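Local coordinates for ATP phosphoribosyltransferase regulatory subunit (Thermotoga maritima, PDB 1USY), which is probably required for the first step of histidine biosynthesis and may allow histidine to regulate ATP phosphoribosyltransferase activity by feedback, at residues S14-K19 and K72-D77; N101-S106 and G253-V258; E108-I113 and S210-K215; V114-E119 and G266-E271. All coordinates share one frame; numbering follows the deposited sequence.

Contact 1 of 4, residues S14-K19 and K72-D77; sequences SKATKK and KVWYAD
Trp74 meets Ala16 and Thr17 where helix 6-16 ends, one atom after another along its side chain. Its CB lies 3.8 Å from Ala16 CB, a plain aliphatic contact. CG and CD1 follow along the same methyl, with CD1 3.9 Å from Ala16 CB. At the pyrrole nitrogen the partner changes: NE1 comes 3.5 Å from Thr17 CG2, which approaches the indole obliquely. Trp74 is turned this way because CG sits between the backbone N and the carbonyl carbon (chi1 71°). Thr17 itself centres an inverse gamma turn just past the helix; its OG1 is engaged by Tyr13 O, leaving the methyl to meet the indole.

The second anchor is polar. Lys72 runs out extended beyond CG and hydrogen-bonds through NZ to Lys19 O at 2.6 Å, with a C=O...N angle of 176°, so the ammonium meets the carbonyl oxygen almost head-on. The same NZ forms a salt bridge with Glu108 of helix 103-120. With Lys72 replaced by alanine, the Lys19 carbonyl and the Glu108 carboxylate would probably both lose this partner, weakening the tie between the loop and the sheet.

Strand 71-83 is bonded through its backbone to Ser22 and to strand 86-98, while Phe21 packs on Ala16, Lys72 and Trp74. Farther out, the indole meets Tyr13 and Phe12 of helix 6-16 and stacks edge-to-face with Phe6 of the second subunit, so the contact joins the end of helix 6-16 to the sheet beside the subunit interface.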
loop_
_atom_site.group_PDB
_atom_site.type_symbol
_atom_site.label_atom_id
_atom_site.label_comp_id
_atom_site.label_asym_id
_atom_site.label_seq_id
_atom_site.Cartn_x
_atom_site.Cartn_y
_atom_site.Cartn_z
ATOM N N SER B 14 -16.405 0.076 -36.880
ATOM C CA SER B 14 -16.589 0.106 -38.340
ATOM C C SER B 14 -16.248 1.454 -38.926
ATOM O O SER B 14 -15.581 1.530 -39.940
ATOM C CB SER B 14 -17.999 -0.327 -38.768
ATOM O OG SER B 14 -18.359 -1.496 -38.053
ATOM N N LYS B 15 -16.703 2.516 -38.289
ATOM C CA LYS B 15 -16.359 3.848 -38.752
ATOM C C LYS B 15 -14.857 4.037 -38.792
ATOM O O LYS B 15 -14.338 4.549 -39.787
ATOM C CB LYS B 15 -17.009 4.922 -37.892
ATOM C CG LYS B 15 -18.510 4.909 -37.969
ATOM C CD LYS B 15 -19.121 5.832 -36.916
ATOM C CE LYS B 15 -20.568 5.473 -36.626
ATOM N NZ LYS B 15 -21.328 5.135 -37.857
ATOM N N ALA B 16 -14.171 3.592 -37.729
ATOM C CA ALA B 16 -12.727 3.772 -37.604
ATOM C C ALA B 16 -11.879 2.901 -38.545
ATOM O O ALA B 16 -10.971 3.419 -39.215
ATOM C CB ALA B 16 -12.289 3.598 -36.178
ATOM N N THR B 17 -12.158 1.593 -38.580
ATOM C CA THR B 17 -11.378 0.670 -39.394
ATOM C C THR B 17 -11.943 0.749 -40.793
ATOM O O THR B 17 -12.524 -0.217 -41.289
ATOM C CB THR B 17 -11.407 -0.839 -38.856
ATOM O OG1 THR B 17 -12.691 -1.162 -38.318
ATOM C CG2 THR B 17 -10.421 -1.095 -37.625
ATOM N N LYS B 18 -11.783 1.912 -41.410
ATOM C CA LYS B 18 -12.335 2.256 -42.733
ATOM C C LYS B 18 -11.640 3.542 -43.130
ATOM O O LYS B 18 -11.425 3.844 -44.307
ATOM C CB LYS B 18 -13.842 2.506 -42.678
ATOM C CG LYS B 18 -14.643 1.588 -43.561
ATOM C CD LYS B 18 -16.151 1.729 -43.297
ATOM C CE LYS B 18 -16.769 0.376 -42.891
ATOM N NZ LYS B 18 -18.181 0.247 -43.368
ATOM N N LYS B 19 -11.320 4.286 -42.088
ATOM C CA LYS B 19 -10.455 5.420 -42.145
ATOM C C LYS B 19 -9.029 4.964 -41.835
ATOM O O LYS B 19 -8.120 5.777 -41.740
ATOM C CB LYS B 19 -10.944 6.484 -41.156
ATOM C CG LYS B 19 -12.308 7.111 -41.506
ATOM C CD LYS B 19 -12.379 7.617 -42.952
ATOM C CE LYS B 19 -13.370 8.794 -43.123
ATOM N NZ LYS B 19 -13.181 9.371 -44.486
ATOM N N LYS B 72 -2.062 5.304 -35.851
ATOM C CA LYS B 72 -3.447 5.642 -36.189
ATOM C C LYS B 72 -4.368 4.658 -35.513
ATOM O O LYS B 72 -4.756 3.669 -36.139
ATOM C CB LYS B 72 -3.702 5.567 -37.695
ATOM C CG LYS B 72 -4.596 6.668 -38.200
ATOM C CD LYS B 72 -5.005 6.500 -39.643
ATOM C CE LYS B 72 -5.754 7.745 -40.093
ATOM N NZ LYS B 72 -6.308 7.658 -41.482
ATOM N N VAL B 73 -4.736 4.924 -34.257
ATOM C CA VAL B 73 -5.492 3.930 -33.483
ATOM C C VAL B 73 -6.873 4.370 -33.049
ATOM O O VAL B 73 -7.143 5.563 -32.940
ATOM C CB VAL B 73 -4.739 3.481 -32.199
ATOM C CG1 VAL B 73 -3.444 2.770 -32.566
ATOM C CG2 VAL B 73 -4.525 4.660 -31.226
ATOM N N TRP B 74 -7.738 3.387 -32.808
ATOM C CA TRP B 74 -8.990 3.596 -32.085
ATOM C C TRP B 74 -8.960 2.731 -30.855
ATOM O O TRP B 74 -8.328 1.667 -30.849
ATOM C CB TRP B 74 -10.223 3.275 -32.948
ATOM C CG TRP B 74 -10.402 1.848 -33.222
ATOM C CD1 TRP B 74 -9.899 1.146 -34.277
ATOM C CD2 TRP B 74 -11.140 0.914 -32.443
ATOM N NE1 TRP B 74 -10.281 -0.175 -34.208
ATOM C CE2 TRP B 74 -11.041 -0.350 -33.088
ATOM C CE3 TRP B 74 -11.877 1.002 -31.263
ATOM C CZ2 TRP B 74 -11.645 -1.511 -32.577
ATOM C CZ3 TRP B 74 -12.459 -0.156 -30.748
ATOM C CH2 TRP B 74 -12.340 -1.394 -31.398
ATOM N N TYR B 75 -9.640 3.184 -29.809
ATOM C CA TYR B 75 -9.758 2.415 -28.582
ATOM C C TYR B 75 -11.200 2.392 -28.070
ATOM O O TYR B 75 -12.068 3.117 -28.614
ATOM C CB TYR B 75 -8.793 2.950 -27.521
ATOM C CG TYR B 75 -8.967 4.415 -27.244
ATOM C CD1 TYR B 75 -9.953 4.866 -26.366
ATOM C CD2 TYR B 75 -8.161 5.368 -27.873
ATOM C CE1 TYR B 75 -10.132 6.213 -26.122
ATOM C CE2 TYR B 75 -8.331 6.733 -27.621
ATOM C CZ TYR B 75 -9.323 7.134 -26.739
ATOM O OH TYR B 75 -9.517 8.466 -26.458
ATOM N N ALA B 76 -11.423 1.556 -27.039
ATOM C CA ALA B 76 -12.695 1.320 -26.368
ATOM C C ALA B 76 -12.455 0.634 -25.027
ATOM O O ALA B 76 -12.401 -0.621 -24.927
ATOM C CB ALA B 76 -13.662 0.435 -27.256
ATOM N N ASP B 77 -12.318 1.447 -23.989
ATOM C CA ASP B 77 -12.089 0.955 -22.647
ATOM C C ASP B 77 -12.411 1.997 -21.562
ATOM O O ASP B 77 -12.808 3.147 -21.828
ATOM C CB ASP B 77 -10.639 0.505 -22.517
ATOM C CG ASP B 77 -10.476 -0.768 -21.666
ATOM O OD1 ASP B 77 -9.522 -1.506 -21.953
ATOM O OD2 ASP B 77 -11.214 -1.125 -20.709
#

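Contact 2 of 4, residues N101-S106 and G253-V258; sequences NSLDDS and GGEYTV
Ser106 and Glu255 are brought together by similar first torsions: OG of the serine (chi1 -54°) and CG of the glutamate (chi1 -68°) are each set anti to their own carbonyl carbon. This joins the first turn of helix 103-120 to strand 248-257 of the largely antiparallel sheet of the class II aminoacyl-tRNA synthetase fold. Beyond CG the Glu255 chain is extended, and it carries the carboxylate up to the helix, where Ser106 OG donates to Glu255 OE1 at 2.5 Å, on the anti lone pair of that oxygen. The other oxygen, OE2, accepts a hydrogen bond from the backbone N of Leu237 on the neighbouring strand, so the buried carboxylate is held through both oxygens. Val264 of strand 262-269 packs on both Ser106 and Glu255. Losing the Glu255 carboxylate to an alanine is likely to leave the Ser106 hydroxyl and the Leu237 amide without this acceptor and open a gap between helix and strand. At the start of the helix, Asp105 OD2 takes the backbone N-H of Asn101 (N to OD2 3.1 Å), tying down the preceding loop. Leu103 crosses the glutamate chain at about a right angle, with its CD2 4.2 Å from Glu255 OE1.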
loop_
_atom_site.group_PDB
_atom_site.type_symbol
_atom_site.label_atom_id
_atom_site.label_comp_id
_atom_site.label_asym_id
_atom_site.label_seq_id
_atom_site.Cartn_x
_atom_site.Cartn_y
_atom_site.Cartn_z
ATOM N N ASN B 101 -0.571 15.377 -39.965
ATOM C CA ASN B 101 0.191 15.935 -41.083
ATOM C C ASN B 101 -0.496 17.183 -41.662
ATOM O O ASN B 101 0.157 18.057 -42.244
ATOM C CB ASN B 101 0.469 14.861 -42.164
ATOM C CG ASN B 101 1.415 13.761 -41.673
ATOM O OD1 ASN B 101 1.063 12.577 -41.687
ATOM N ND2 ASN B 101 2.627 14.151 -41.237
ATOM N N SER B 102 -1.809 17.272 -41.460
ATOM C CA SER B 102 -2.579 18.368 -42.000
ATOM C C SER B 102 -3.895 18.507 -41.233
ATOM O O SER B 102 -4.261 17.637 -40.442
ATOM C CB SER B 102 -2.854 18.120 -43.484
ATOM O OG SER B 102 -3.256 16.773 -43.691
ATOM N N LEU B 103 -4.604 19.605 -41.478
ATOM C CA LEU B 103 -5.948 19.776 -40.950
ATOM C C LEU B 103 -6.829 18.586 -41.347
ATOM O O LEU B 103 -7.660 18.129 -40.538
ATOM C CB LEU B 103 -6.561 21.076 -41.475
ATOM C CG LEU B 103 -7.396 21.952 -40.541
ATOM C CD1 LEU B 103 -8.281 22.808 -41.425
ATOM C CD2 LEU B 103 -8.216 21.149 -39.553
ATOM N N ASP B 104 -6.637 18.098 -42.584
ATOM C CA ASP B 104 -7.394 16.967 -43.116
ATOM C C ASP B 104 -7.386 15.757 -42.182
ATOM O O ASP B 104 -8.372 14.996 -42.126
ATOM C CB ASP B 104 -6.872 16.572 -44.475
ATOM C CG ASP B 104 -7.327 17.515 -45.567
ATOM O OD1 ASP B 104 -7.760 18.625 -45.220
ATOM O OD2 ASP B 104 -7.283 17.235 -46.792
ATOM N N ASP B 105 -6.295 15.607 -41.423
ATOM C CA ASP B 105 -6.179 14.545 -40.415
ATOM C C ASP B 105 -7.066 14.787 -39.208
ATOM O O ASP B 105 -7.683 13.845 -38.707
ATOM C CB ASP B 105 -4.738 14.366 -39.982
ATOM C CG ASP B 105 -3.949 13.595 -40.987
ATOM O OD1 ASP B 105 -4.434 12.534 -41.420
ATOM O OD2 ASP B 105 -2.852 13.971 -41.427
ATOM N N SER B 106 -7.138 16.049 -38.764
ATOM C CA SER B 106 -7.982 16.435 -37.647
ATOM C C SER B 106 -9.418 16.303 -38.060
ATOM O O SER B 106 -10.239 15.818 -37.282
ATOM C CB SER B 106 -7.727 17.874 -37.202
ATOM O OG SER B 106 -6.372 18.103 -36.923
ATOM N N GLY B 253 -12.146 16.370 -27.825
ATOM C CA GLY B 253 -10.915 16.052 -28.496
ATOM C C GLY B 253 -10.135 17.279 -28.901
ATOM O O GLY B 253 -10.414 18.352 -28.400
ATOM N N GLY B 254 -9.127 17.116 -29.760
ATOM C CA GLY B 254 -8.366 18.260 -30.225
ATOM C C GLY B 254 -6.971 18.010 -30.727
ATOM O O GLY B 254 -6.437 16.928 -30.614
ATOM N N GLU B 255 -6.381 19.044 -31.311
ATOM C CA GLU B 255 -4.987 19.024 -31.720
ATOM C C GLU B 255 -4.064 19.300 -30.524
ATOM O O GLU B 255 -4.399 20.085 -29.626
ATOM C CB GLU B 255 -4.767 20.054 -32.812
ATOM C CG GLU B 255 -5.476 19.697 -34.112
ATOM C CD GLU B 255 -5.382 20.781 -35.196
ATOM O OE1 GLU B 255 -5.560 20.444 -36.381
ATOM O OE2 GLU B 255 -5.165 21.968 -34.878
ATOM N N TYR B 256 -2.897 18.650 -30.530
ATOM C CA TYR B 256 -1.914 18.770 -29.455
ATOM C C TYR B 256 -0.516 18.582 -29.988
ATOM O O TYR B 256 -0.312 17.996 -31.055
ATOM C CB TYR B 256 -2.168 17.738 -28.356
ATOM C CG TYR B 256 -2.278 16.313 -28.865
ATOM C CD1 TYR B 256 -1.152 15.488 -28.922
ATOM C CD2 TYR B 256 -3.509 15.789 -29.299
ATOM C CE1 TYR B 256 -1.242 14.174 -29.393
ATOM C CE2 TYR B 256 -3.604 14.477 -29.783
ATOM C CZ TYR B 256 -2.455 13.678 -29.819
ATOM O OH TYR B 256 -2.504 12.385 -30.258
ATOM N N THR B 257 0.445 19.073 -29.212
ATOM C CA THR B 257 1.870 18.904 -29.485
ATOM C C THR B 257 2.579 18.206 -28.318
ATOM O O THR B 257 2.438 18.624 -27.161
ATOM C CB THR B 257 2.497 20.282 -29.738
ATOM O OG1 THR B 257 1.917 20.831 -30.919
ATOM C CG2 THR B 257 3.952 20.160 -30.112
ATOM N N VAL B 258 3.337 17.147 -28.609
ATOM C CA VAL B 258 4.232 16.553 -27.593
ATOM C C VAL B 258 5.648 16.500 -28.127
ATOM O O VAL B 258 6.019 15.572 -28.842
ATOM C CB VAL B 258 3.798 15.127 -27.082
ATOM C CG1 VAL B 258 4.573 14.746 -25.806
ATOM C CG2 VAL B 258 2.289 15.039 -26.834
#

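Contact 3 of 4, residues E108-I113 and S210-K215; sequences EVLEII and SFLQEK
Lys215 NZ and Glu111 OE1 form a long salt bridge of 3.5 Å between two helices, 103-120 and 199-215, that run in broadly the same direction against the sheet of the synthetase-like domain. The axes of the two segments cross at -36° with a closest approach of 10.7 Å. The Glu111 and Lys215 side chains cross obliquely. Lys215 bends at chi2 and chi4, laying its methylene carbons along the same oxygen, with CE 3.7 Å from Glu111 OE1. The glutamate bends too, at chi2, which swings its carboxylate over to the lysine. Its second oxygen lies near Glu115 of its own helix, a proximity of like charges that the lysine may partly offset.

Beside the salt bridge the contact is apolar. Phe211, with CG anti to its backbone N (chi1 180°), reaches across so that the edge of its ring meets Glu111 CB in the ring plane: CE1 is 3.5 Å from that carbon and CZ 3.7 Å. Glu111 thus serves both layers, with its CB against the aromatic edge and its carboxylate at the more exposed lysine. Phe216 also packs on the glutamate. Deeper, Leu110 rests on Phe239 of strand 237-243 and meets Leu212, the two side chains crossing at about a right angle. The branch that touches is Leu110 CD1, which faces both methyls of its partner, at 3.8 Å from Leu212 CD1 and 4.0 Å from Leu212 CD2.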
loop_
_atom_site.group_PDB
_atom_site.type_symbol
_atom_site.label_atom_id
_atom_site.label_comp_id
_atom_site.label_asym_id
_atom_site.label_seq_id
_atom_site.Cartn_x
_atom_site.Cartn_y
_atom_site.Cartn_z
ATOM N N GLU B 108 -10.802 14.215 -40.253
ATOM C CA GLU B 108 -11.136 12.798 -40.264
ATOM C C GLU B 108 -11.491 12.300 -38.859
ATOM O O GLU B 108 -12.493 11.592 -38.680
ATOM C CB GLU B 108 -9.986 11.993 -40.874
ATOM C CG GLU B 108 -10.076 10.491 -40.660
ATOM C CD GLU B 108 -9.444 9.700 -41.784
ATOM O OE1 GLU B 108 -10.037 9.647 -42.886
ATOM O OE2 GLU B 108 -8.365 9.115 -41.569
ATOM N N VAL B 109 -10.694 12.678 -37.863
ATOM C CA VAL B 109 -11.049 12.375 -36.468
ATOM C C VAL B 109 -12.414 12.967 -36.143
ATOM O O VAL B 109 -13.326 12.245 -35.772
ATOM C CB VAL B 109 -9.996 12.864 -35.456
ATOM C CG1 VAL B 109 -10.505 12.644 -33.997
ATOM C CG2 VAL B 109 -8.642 12.171 -35.714
ATOM N N LEU B 110 -12.565 14.269 -36.342
ATOM C CA LEU B 110 -13.819 14.941 -36.031
ATOM C C LEU B 110 -14.966 14.217 -36.673
ATOM O O LEU B 110 -16.027 14.061 -36.076
ATOM C CB LEU B 110 -13.818 16.361 -36.578
ATOM C CG LEU B 110 -13.538 17.513 -35.619
ATOM C CD1 LEU B 110 -13.844 18.734 -36.379
ATOM C CD2 LEU B 110 -14.360 17.420 -34.363
ATOM N N GLU B 111 -14.757 13.770 -37.897
ATOM C CA GLU B 111 -15.868 13.301 -38.672
ATOM C C GLU B 111 -16.399 12.021 -38.053
ATOM O O GLU B 111 -17.610 11.884 -37.877
ATOM C CB GLU B 111 -15.512 13.228 -40.161
ATOM C CG GLU B 111 -15.522 11.852 -40.804
ATOM C CD GLU B 111 -16.916 11.280 -40.909
ATOM O OE1 GLU B 111 -17.813 12.016 -41.397
ATOM O OE2 GLU B 111 -17.114 10.109 -40.486
ATOM N N ILE B 112 -15.498 11.129 -37.641
ATOM C CA ILE B 112 -15.888 9.907 -36.924
ATOM C C ILE B 112 -16.528 10.170 -35.532
ATOM O O ILE B 112 -17.574 9.608 -35.239
ATOM C CB ILE B 112 -14.686 8.951 -36.809
ATOM C CG1 ILE B 112 -14.172 8.584 -38.182
ATOM C CG2 ILE B 112 -15.030 7.694 -36.037
ATOM C CD1 ILE B 112 -12.807 7.953 -38.134
ATOM N N ILE B 113 -15.913 11.013 -34.705
ATOM C CA ILE B 113 -16.440 11.290 -33.372
ATOM C C ILE B 113 -17.831 11.933 -33.497
ATOM O O ILE B 113 -18.778 11.488 -32.862
ATOM C CB ILE B 113 -15.483 12.197 -32.513
ATOM C CG1 ILE B 113 -14.174 11.516 -32.086
ATOM C CG2 ILE B 113 -16.182 12.655 -31.234
ATOM C CD1 ILE B 113 -14.121 10.071 -32.202
ATOM N N SER B 210 -17.061 24.642 -41.666
ATOM C CA SER B 210 -17.555 24.286 -43.002
ATOM C C SER B 210 -17.696 22.789 -43.147
ATOM O O SER B 210 -18.772 22.265 -43.456
ATOM C CB SER B 210 -16.582 24.752 -44.080
ATOM O OG SER B 210 -16.951 26.032 -44.549
ATOM N N PHE B 211 -16.604 22.121 -42.924
ATOM C CA PHE B 211 -16.566 20.681 -43.049
ATOM C C PHE B 211 -17.726 20.044 -42.264
ATOM O O PHE B 211 -18.489 19.235 -42.796
ATOM C CB PHE B 211 -15.242 20.129 -42.531
ATOM C CG PHE B 211 -15.176 18.610 -42.638
ATOM C CD1 PHE B 211 -15.488 17.828 -41.530
ATOM C CD2 PHE B 211 -14.803 18.003 -43.847
ATOM C CE1 PHE B 211 -15.434 16.438 -41.619
ATOM C CE2 PHE B 211 -14.748 16.610 -43.937
ATOM C CZ PHE B 211 -15.064 15.826 -42.823
ATOM N N LEU B 212 -17.853 20.421 -41.004
ATOM C CA LEU B 212 -18.905 19.860 -40.129
ATOM C C LEU B 212 -20.322 20.257 -40.606
ATOM O O LEU B 212 -21.230 19.419 -40.682
ATOM C CB LEU B 212 -18.726 20.351 -38.687
ATOM C CG LEU B 212 -17.475 19.773 -38.000
ATOM C CD1 LEU B 212 -17.441 20.044 -36.493
ATOM C CD2 LEU B 212 -17.348 18.250 -38.148
ATOM N N GLN B 213 -20.494 21.526 -40.924
ATOM C CA GLN B 213 -21.805 22.053 -41.362
ATOM C C GLN B 213 -22.319 21.346 -42.627
ATOM O O GLN B 213 -23.490 20.952 -42.714
ATOM C CB GLN B 213 -21.720 23.547 -41.658
ATOM C CG GLN B 213 -22.447 24.390 -40.608
ATOM C CD GLN B 213 -22.211 25.888 -40.776
ATOM O OE1 GLN B 213 -21.497 26.298 -41.690
ATOM N NE2 GLN B 213 -22.777 26.737 -39.938
ATOM N N GLU B 214 -21.456 21.178 -43.607
ATOM C CA GLU B 214 -21.873 20.530 -44.855
ATOM C C GLU B 214 -22.268 19.059 -44.674
ATOM O O GLU B 214 -23.313 18.615 -45.166
ATOM C CB GLU B 214 -20.795 20.495 -45.914
ATOM N N LYS B 215 -21.415 18.335 -43.974
ATOM C CA LYS B 215 -21.596 16.885 -43.740
ATOM C C LYS B 215 -22.622 16.598 -42.636
ATOM O O LYS B 215 -23.292 15.543 -42.654
ATOM C CB LYS B 215 -20.265 16.265 -43.337
ATOM C CG LYS B 215 -20.297 14.746 -43.350
ATOM C CD LYS B 215 -19.410 14.130 -44.426
ATOM C CE LYS B 215 -19.638 12.634 -44.553
ATOM N NZ LYS B 215 -20.600 12.132 -43.558
#

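Contact 4 of 4, residues V114-E119 and G266-E271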
loop_
_atom_site.group_PDB
_atom_site.type_symbol
_atom_site.label_atom_id
_atom_site.label_comp_id
_atom_site.label_asym_id
_atom_site.label_seq_id
_atom_site.Cartn_x
_atom_site.Cartn_y
_atom_site.Cartn_z
ATOM N N VAL B 114 -17.951 12.972 -34.323
ATOM C CA VAL B 114 -19.238 13.651 -34.502
ATOM C C VAL B 114 -20.279 12.674 -35.044
ATOM O O VAL B 114 -21.386 12.570 -34.480
ATOM C CB VAL B 114 -19.139 14.897 -35.452
ATOM C CG1 VAL B 114 -20.523 15.394 -35.912
ATOM C CG2 VAL B 114 -18.344 16.026 -34.808
ATOM N N GLU B 115 -19.953 11.974 -36.138
ATOM C CA GLU B 115 -20.914 11.026 -36.723
ATOM C C GLU B 115 -21.331 9.988 -35.683
ATOM O O GLU B 115 -22.538 9.642 -35.588
ATOM C CB GLU B 115 -20.364 10.313 -37.943
ATOM C CG GLU B 115 -21.322 9.281 -38.502
ATOM C CD GLU B 115 -20.744 8.513 -39.659
ATOM O OE1 GLU B 115 -19.752 8.970 -40.244
ATOM O OE2 GLU B 115 -21.287 7.444 -40.003
ATOM N N SER B 116 -20.347 9.522 -34.905
ATOM C CA SER B 116 -20.612 8.588 -33.818
ATOM C C SER B 116 -21.527 9.184 -32.766
ATOM O O SER B 116 -22.416 8.503 -32.252
ATOM C CB SER B 116 -19.317 8.115 -33.156
ATOM O OG SER B 116 -18.562 7.375 -34.097
ATOM N N ALA B 117 -21.318 10.452 -32.441
ATOM C CA ALA B 117 -22.089 11.069 -31.361
ATOM C C ALA B 117 -23.535 11.335 -31.794
ATOM O O ALA B 117 -24.486 11.091 -31.050
ATOM C CB ALA B 117 -21.402 12.342 -30.819
ATOM N N SER B 118 -23.700 11.791 -33.020
ATOM C CA SER B 118 -25.033 12.049 -33.508
ATOM C C SER B 118 -25.831 10.758 -33.731
ATOM O O SER B 118 -27.049 10.804 -33.881
ATOM C CB SER B 118 -24.988 12.913 -34.760
ATOM O OG SER B 118 -24.298 12.240 -35.774
ATOM N N GLU B 119 -25.171 9.609 -33.717
ATOM C CA GLU B 119 -25.893 8.341 -33.851
ATOM C C GLU B 119 -25.970 7.553 -32.522
ATOM O O GLU B 119 -26.853 6.731 -32.333
ATOM C CB GLU B 119 -25.347 7.504 -35.026
ATOM C CG GLU B 119 -24.328 6.427 -34.652
ATOM C CD GLU B 119 -24.113 5.341 -35.720
ATOM O OE1 GLU B 119 -23.790 5.709 -36.885
ATOM O OE2 GLU B 119 -24.252 4.119 -35.390
ATOM N N GLY B 266 -9.635 12.309 -30.114
ATOM C CA GLY B 266 -11.001 12.581 -29.765
ATOM C C GLY B 266 -11.470 11.382 -28.994
ATOM O O GLY B 266 -10.997 10.283 -29.214
ATOM N N SER B 267 -12.434 11.628 -28.118
ATOM C CA SER B 267 -12.969 10.681 -27.173
ATOM C C SER B 267 -14.466 10.834 -27.182
ATOM O O SER B 267 -14.987 11.956 -27.281
ATOM C CB SER B 267 -12.498 11.064 -25.765
ATOM O OG SER B 267 -11.479 10.200 -25.311
ATOM N N ILE B 268 -15.168 9.724 -27.015
ATOM C CA ILE B 268 -16.557 9.784 -26.666
ATOM C C ILE B 268 -16.812 9.120 -25.324
ATOM O O ILE B 268 -16.239 8.053 -25.025
ATOM C CB ILE B 268 -17.393 9.102 -27.705
ATOM C CG1 ILE B 268 -17.411 9.889 -28.995
ATOM C CG2 ILE B 268 -18.827 8.884 -27.175
ATOM C CD1 ILE B 268 -17.768 9.047 -30.146
ATOM N N PHE B 269 -17.709 9.735 -24.548
ATOM C CA PHE B 269 -18.186 9.181 -23.278
ATOM C C PHE B 269 -19.550 8.460 -23.345
ATOM O O PHE B 269 -20.590 9.105 -23.502
ATOM C CB PHE B 269 -18.197 10.286 -22.224
ATOM C CG PHE B 269 -17.040 11.265 -22.345
ATOM C CD1 PHE B 269 -15.731 10.870 -22.053
ATOM C CD2 PHE B 269 -17.269 12.599 -22.749
ATOM C CE1 PHE B 269 -14.632 11.777 -22.156
ATOM C CE2 PHE B 269 -16.205 13.531 -22.861
ATOM C CZ PHE B 269 -14.859 13.099 -22.563
ATOM N N LEU B 270 -19.566 7.128 -23.281
ATOM C CA LEU B 270 -20.838 6.455 -23.045
ATOM C C LEU B 270 -20.933 6.373 -21.535
ATOM O O LEU B 270 -21.995 6.484 -20.954
ATOM C CB LEU B 270 -20.836 5.037 -23.613
ATOM C CG LEU B 270 -20.386 4.622 -25.005
ATOM C CD1 LEU B 270 -20.636 3.148 -25.035
ATOM C CD2 LEU B 270 -21.152 5.327 -26.164
ATOM N N GLU B 271 -19.769 6.112 -20.933
ATOM C CA GLU B 271 -19.449 6.330 -19.514
ATOM C C GLU B 271 -20.267 5.553 -18.491
ATOM O O GLU B 271 -21.016 4.633 -18.855
ATOM C CB GLU B 271 -19.441 7.836 -19.196
ATOM C CG GLU B 271 -18.222 8.536 -19.746
ATOM C CD GLU B 271 -17.692 9.620 -18.832
ATOM O OE1 GLU B 271 -16.443 9.811 -18.787
ATOM O OE2 GLU B 271 -18.516 10.288 -18.166
#
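Ile268 points from strand 262-269 toward the last turns of helix 103-120, and its end methyl meets Ser116 CB nearly end-on. The isoleucine has CG1 anti to its carbonyl carbon (chi1 -70°) and a nearly extended second torsion (chi2 158°), which pushes CD1 farthest from the strand; this atom, Ile268 CD1, comes to 3.5 Å from Ser116 CB. The serine offers its carbon and not its oxygen. Its CB points toward the strand, while OG bends off from the methyl, the OG-CB-CD1 angle from Ser116 to Ile268 being about 118°. OG bonds instead with Ile112 O, one turn back in the same helix, so that the hydroxyl is returned to the helix backbone.

Ala117 closes the helix side more loosely, with its backbone N 4.5 Å from Ile268 CD1. Its own methyl leans on Val250 of the neighbouring strand 248-257. Ile268 is further packed by Ala251 of that strand, by Phe121 just after the helix, and by Ile113, whose CG2 lies against its CG1. Phe12 and Lys15 of helix 6-16 also pack on Ser116, and Lys15 NZ forms salt bridges with Glu115 and Glu119.

Helix and strand thus meet in a small buried helix-on-sheet contact far from the histidine pocket. Its chemistry is almost purely van der Waals: a branched strand residue fits against two small helix residues, and the Ser116 hydroxyl is satisfied along its own helix, which implies that close fit holds this spot together, without polar pairing.

Overall arrangement
From the N terminus, contact 1 closes first, returning from the end of helix 6-16 to strand 71-83 before any other contact opens. The next three all start on helix 103-120, in the order 2, 3, 4. The first to close is contact 3, at helix 199-215, so it lies within the span of contact 2, which closes on strand 248-257. Contact 4 closes last, on the adjacent strand 262-269, and therefore crosses both contact 2 and contact 3. Helix 103-120 is thereby fixed at successive levels to the sheet and to helix 199-215, while salt bridges from contact 1 lysines to glutamates of contacts 3 and 4 tie both helix 6-16 and strand 71-83 to it.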